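Long-range contacts in beta-hexosaminidase LpqI (Mycobacterium tuberculosis H37Rv, PDB 6GFV), which cleaves terminal beta-1,4-linked N-acetylglucosamine from peptidoglycan fragments, a step in the recycling of the mycobacterial cell wall: residues R107-V112 and T160-A165; D269-A274 and L298-K303. All coordinates share one frame; numbering follows the deposited sequence.

Followed from the N terminus, the chain makes the two contacts in series: contact 1 is complete before contact 2 begins, so they neither nest nor cross. Contact 1 closes 47 intervening residues, mostly loop with 18 helical ones, by bringing the start of helix 109-126 against helix 156-172. Contact 2 closes 23 residues, among them helix 282-292, by joining the loop after strand 265-267 to the end of strand 297-299. Their centres are 31 Å apart, on opposite sides of the chain's centre, and their nearest atoms about 18 Å apart. One joins peripheral helices of the TIM-barrel-clan domain; the other lies beside the presumed catalytic residues Asp-268 and His-193.

Contact 1: residues R107-V112 and T160-A165; sequences RTVQQV and TAYAGA
In the helical layer of this family 3 glycosidase domain, the N-terminal turn of helix 109-126 packs on helix 156-172, with Val-109 and Tyr-162 at the centre of the contact. Their CA atoms, 5.7 Å apart, are the closest CA pair across the two segments. Val-109 CG2 sits over the middle of the Tyr-162 ring, 3.8 Å from its centroid and 12° off the ring normal, which meets the geometry of a CH-pi contact. Val-109 CG1, anti to the backbone N (chi1 163°), meets Ala-165 CB at 3.6 Å. One valine thus straddles two successive turns of the partner helix. Val-112 CG2 reaches the same ring in its plane, at the edge, 3.7 Å from Tyr-162 CD1. At the far end of the ring the phenol donates to the backbone: Tyr-162 OH lies 2.8 Å from Arg-107 O, in the carbonyl plane. The acceptor immediately precedes the helix cap. There Thr-108 and Gln-111 form a capping box, with Thr-108 N bonded to Gln-111 OE1 at 2.9 Å and Gln-111 N to Thr-108 OG1 at 3.0 Å. Phe-152 also touches Tyr-162. The chemistry is therefore mixed: methyls at the face and edge restrain the ring, while its hydroxyl ties helix 156-172 to the peptide entering the capped helix, so that Tyr-162 combines apolar packing with a polar tether, next to the Val-109 and Ala-165 methyl contact.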
# COMPACT_ATOMS: atom_id res chain seq x y z
N ARG A 107 13.60 21.48 8.24
CA ARG A 107 12.57 21.59 9.28
C ARG A 107 12.78 20.59 10.43
O ARG A 107 13.37 19.52 10.23
CB ARG A 107 11.16 21.40 8.69
CG ARG A 107 10.81 22.28 7.48
CD ARG A 107 9.29 22.42 7.23
NE ARG A 107 9.01 23.02 5.92
CZ ARG A 107 7.82 23.40 5.46
NH1 ARG A 107 6.72 23.28 6.19
NH2 ARG A 107 7.73 23.92 4.24
N THR A 108 12.29 20.91 11.62
CA THR A 108 12.37 19.99 12.76
C THR A 108 11.45 18.80 12.56
O THR A 108 10.64 18.78 11.64
CB THR A 108 11.99 20.65 14.10
OG1 THR A 108 10.58 20.87 14.14
CG2 THR A 108 12.73 21.94 14.31
N VAL A 109 11.58 17.83 13.45
CA VAL A 109 10.75 16.63 13.42
C VAL A 109 9.29 16.98 13.70
O VAL A 109 8.38 16.49 13.05
CB VAL A 109 11.28 15.59 14.44
CG1 VAL A 109 10.25 14.53 14.73
CG2 VAL A 109 12.58 14.97 13.92
N GLN A 110 9.09 17.87 14.66
CA GLN A 110 7.76 18.33 15.01
C GLN A 110 7.12 19.14 13.87
O GLN A 110 5.94 19.00 13.62
CB GLN A 110 7.81 19.16 16.28
CG GLN A 110 6.47 19.66 16.73
CD GLN A 110 6.56 20.52 17.97
OE1 GLN A 110 7.04 21.65 17.92
NE2 GLN A 110 6.13 19.98 19.10
N GLN A 111 7.90 19.98 13.19
CA GLN A 111 7.41 20.73 12.03
C GLN A 111 7.01 19.78 10.90
O GLN A 111 6.10 20.06 10.13
CB GLN A 111 8.45 21.71 11.51
CG GLN A 111 8.64 22.99 12.33
CD GLN A 111 9.74 23.89 11.76
OE1 GLN A 111 10.81 23.41 11.40
NE2 GLN A 111 9.46 25.19 11.66
N VAL A 112 7.69 18.65 10.81
CA VAL A 112 7.34 17.68 9.79
C VAL A 112 6.03 17.00 10.16
O VAL A 112 5.21 16.75 9.29
CB VAL A 112 8.47 16.65 9.59
CG1 VAL A 112 7.99 15.49 8.76
CG2 VAL A 112 9.68 17.34 8.92
N THR A 160 14.18 7.00 10.98
CA THR A 160 13.18 6.61 11.97
C THR A 160 12.52 7.83 12.58
O THR A 160 11.28 7.87 12.72
CB THR A 160 13.78 5.72 13.10
OG1 THR A 160 14.30 4.52 12.54
CG2 THR A 160 12.71 5.32 14.11
N ALA A 161 13.31 8.84 12.90
CA ALA A 161 12.78 10.06 13.49
C ALA A 161 11.83 10.82 12.54
O ALA A 161 10.70 11.13 12.90
CB ALA A 161 13.92 10.97 13.94
N TYR A 162 12.28 11.08 11.32
CA TYR A 162 11.48 11.86 10.37
C TYR A 162 10.34 11.11 9.67
O TYR A 162 9.25 11.66 9.54
CB TYR A 162 12.39 12.51 9.32
CG TYR A 162 13.03 13.78 9.81
CD1 TYR A 162 12.35 14.99 9.76
CD2 TYR A 162 14.31 13.78 10.35
CE1 TYR A 162 12.92 16.16 10.22
CE2 TYR A 162 14.89 14.95 10.81
CZ TYR A 162 14.19 16.15 10.74
OH TYR A 162 14.75 17.32 11.20
N ALA A 163 10.56 9.88 9.22
CA ALA A 163 9.45 9.12 8.64
C ALA A 163 8.40 8.81 9.71
O ALA A 163 7.21 8.78 9.42
CB ALA A 163 9.92 7.85 8.00
N GLY A 164 8.86 8.59 10.94
CA GLY A 164 8.00 8.37 12.09
C GLY A 164 7.09 9.56 12.33
O GLY A 164 5.89 9.40 12.52
N ALA A 165 7.66 10.76 12.32
CA ALA A 165 6.89 11.99 12.44
C ALA A 165 5.86 12.13 11.32
O ALA A 165 4.76 12.55 11.59
CB ALA A 165 7.80 13.22 12.47

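Contact 2: residues D269-A274 and L298-K303; sequences DLSGMA and LWVTTK
The backbones meet most closely at Asp-269 and Trp-299, judged by their CA atoms, 4.6 Å apart, where the loop after strand 265-267 passes the end of strand 297-299. Leu-270 N donates to Leu-298 O at 3.0 Å, with an N-H...O angle of 157°, and so joins loop to strand. The loop folds as an Asx turn: Asp-269 OD1 accepts from Ser-271 N at 3.1 Å, the donor standing 56° out of the carboxylate plane. Gly-272 N adds weak bonds to both carboxylate oxygens. This turn directly follows Asp-268, the probable nucleophile, and the carbonyl of Asp-269 is hydrogen-bonded to His-228. With CG anti to the backbone N (chi1 167°), the Asp-269 carboxylate reaches Trp-299 at the strand end and Val-300 just after it, the Asp-269 and Val-300 side chains lying nearly perpendicular; Val-300 CG1 is 3.5 Å from Asp-269 OD1. Leu-270 CG lies 3.3 Å from Leu-298 O, and Val-286 of helix 282-292 touches both Leu-270 and Trp-299. Ser-271 CB lies obliquely to the indole, 3.6 Å from Trp-299 CD1, while the Trp-299 NE1 nitrogen is bonded to Glu-304. Glu-304 OE1 is also hydrogen-bonded to Thr-301 OG1, and water 1 O donates to Thr-301 OG1 at 3.1 Å; the same water O lies 2.8 Å from Ser-271 OG, bridging the two hydroxyls.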
# COMPACT_ATOMS: atom_id res chain seq x y z
N ASP A 269 2.78 -1.76 -7.13
CA ASP A 269 2.00 -1.82 -8.37
C ASP A 269 2.38 -2.98 -9.29
O ASP A 269 3.48 -3.02 -9.82
CB ASP A 269 2.13 -0.48 -9.12
CG ASP A 269 1.61 -0.53 -10.57
OD1 ASP A 269 0.64 -1.25 -10.85
OD2 ASP A 269 2.18 0.16 -11.43
N LEU A 270 1.44 -3.90 -9.50
CA LEU A 270 1.68 -5.16 -10.21
C LEU A 270 1.58 -5.08 -11.74
O LEU A 270 2.00 -5.99 -12.45
CB LEU A 270 0.69 -6.23 -9.73
CG LEU A 270 0.74 -6.54 -8.23
CD1 LEU A 270 -0.47 -7.32 -7.76
CD2 LEU A 270 2.02 -7.31 -7.88
N SER A 271 0.99 -4.00 -12.25
CA SER A 271 0.70 -3.97 -13.66
C SER A 271 1.67 -3.05 -14.36
O SER A 271 2.31 -3.43 -15.34
CB SER A 271 -0.75 -3.55 -13.92
OG SER A 271 -0.95 -2.20 -13.57
N GLY A 272 1.81 -1.84 -13.83
CA GLY A 272 2.61 -0.82 -14.47
C GLY A 272 4.10 -0.93 -14.26
O GLY A 272 4.84 -0.08 -14.73
N MET A 273 4.57 -1.96 -13.56
CA MET A 273 6.00 -2.02 -13.28
C MET A 273 6.65 -3.24 -13.91
O MET A 273 6.23 -4.37 -13.66
CB MET A 273 6.25 -2.00 -11.78
CG MET A 273 5.81 -0.70 -11.13
SD MET A 273 6.09 -0.62 -9.36
CE MET A 273 7.81 -0.15 -9.32
N ALA A 274 7.67 -2.98 -14.72
CA ALA A 274 8.33 -4.02 -15.51
C ALA A 274 8.98 -5.12 -14.67
O ALA A 274 9.16 -6.23 -15.15
CB ALA A 274 9.37 -3.40 -16.41
N LEU A 298 -2.44 -4.62 -5.50
CA LEU A 298 -2.56 -3.29 -6.05
C LEU A 298 -2.05 -3.20 -7.49
O LEU A 298 -0.98 -3.71 -7.80
CB LEU A 298 -1.78 -2.31 -5.18
CG LEU A 298 -1.65 -0.86 -5.64
CD1 LEU A 298 -2.95 -0.12 -5.38
CD2 LEU A 298 -0.51 -0.17 -4.93
N TRP A 299 -2.84 -2.56 -8.36
CA TRP A 299 -2.37 -2.20 -9.71
C TRP A 299 -3.22 -1.04 -10.27
O TRP A 299 -4.18 -0.60 -9.63
CB TRP A 299 -2.35 -3.42 -10.66
CG TRP A 299 -3.64 -3.95 -11.25
CD1 TRP A 299 -4.10 -3.75 -12.53
CD2 TRP A 299 -4.60 -4.81 -10.62
NE1 TRP A 299 -5.29 -4.42 -12.72
CE2 TRP A 299 -5.62 -5.07 -11.56
CE3 TRP A 299 -4.71 -5.37 -9.35
CZ2 TRP A 299 -6.73 -5.87 -11.27
CZ3 TRP A 299 -5.81 -6.14 -9.05
CH2 TRP A 299 -6.80 -6.39 -10.01
N VAL A 300 -2.85 -0.52 -11.43
CA VAL A 300 -3.27 0.83 -11.81
C VAL A 300 -4.33 0.95 -12.90
O VAL A 300 -4.57 2.04 -13.39
CB VAL A 300 -2.06 1.68 -12.26
CG1 VAL A 300 -1.03 1.76 -11.14
CG2 VAL A 300 -1.43 1.12 -13.54
N THR A 301 -4.98 -0.15 -13.26
CA THR A 301 -6.03 -0.12 -14.28
C THR A 301 -7.16 -1.05 -13.88
O THR A 301 -6.93 -2.00 -13.13
CB THR A 301 -5.52 -0.56 -15.68
OG1 THR A 301 -4.82 -1.80 -15.55
CG2 THR A 301 -4.60 0.47 -16.29
N THR A 302 -8.35 -0.82 -14.41
CA THR A 302 -9.52 -1.62 -14.04
C THR A 302 -9.82 -2.79 -14.97
O THR A 302 -10.51 -3.72 -14.58
CB THR A 302 -10.81 -0.75 -14.00
OG1 THR A 302 -11.05 -0.18 -15.28
CG2 THR A 302 -10.69 0.34 -12.97
N LYS A 303 -9.32 -2.75 -16.20
CA LYS A 303 -9.80 -3.68 -17.22
C LYS A 303 -9.51 -5.15 -16.90
O LYS A 303 -10.21 -6.03 -17.39
CB LYS A 303 -9.20 -3.33 -18.59
CG LYS A 303 -7.72 -3.60 -18.73
CD LYS A 303 -7.19 -3.13 -20.07
CE LYS A 303 -5.70 -3.35 -20.16
NZ LYS A 303 -4.96 -2.42 -19.26
O HOH W 1 -1.76 -1.59 -16.21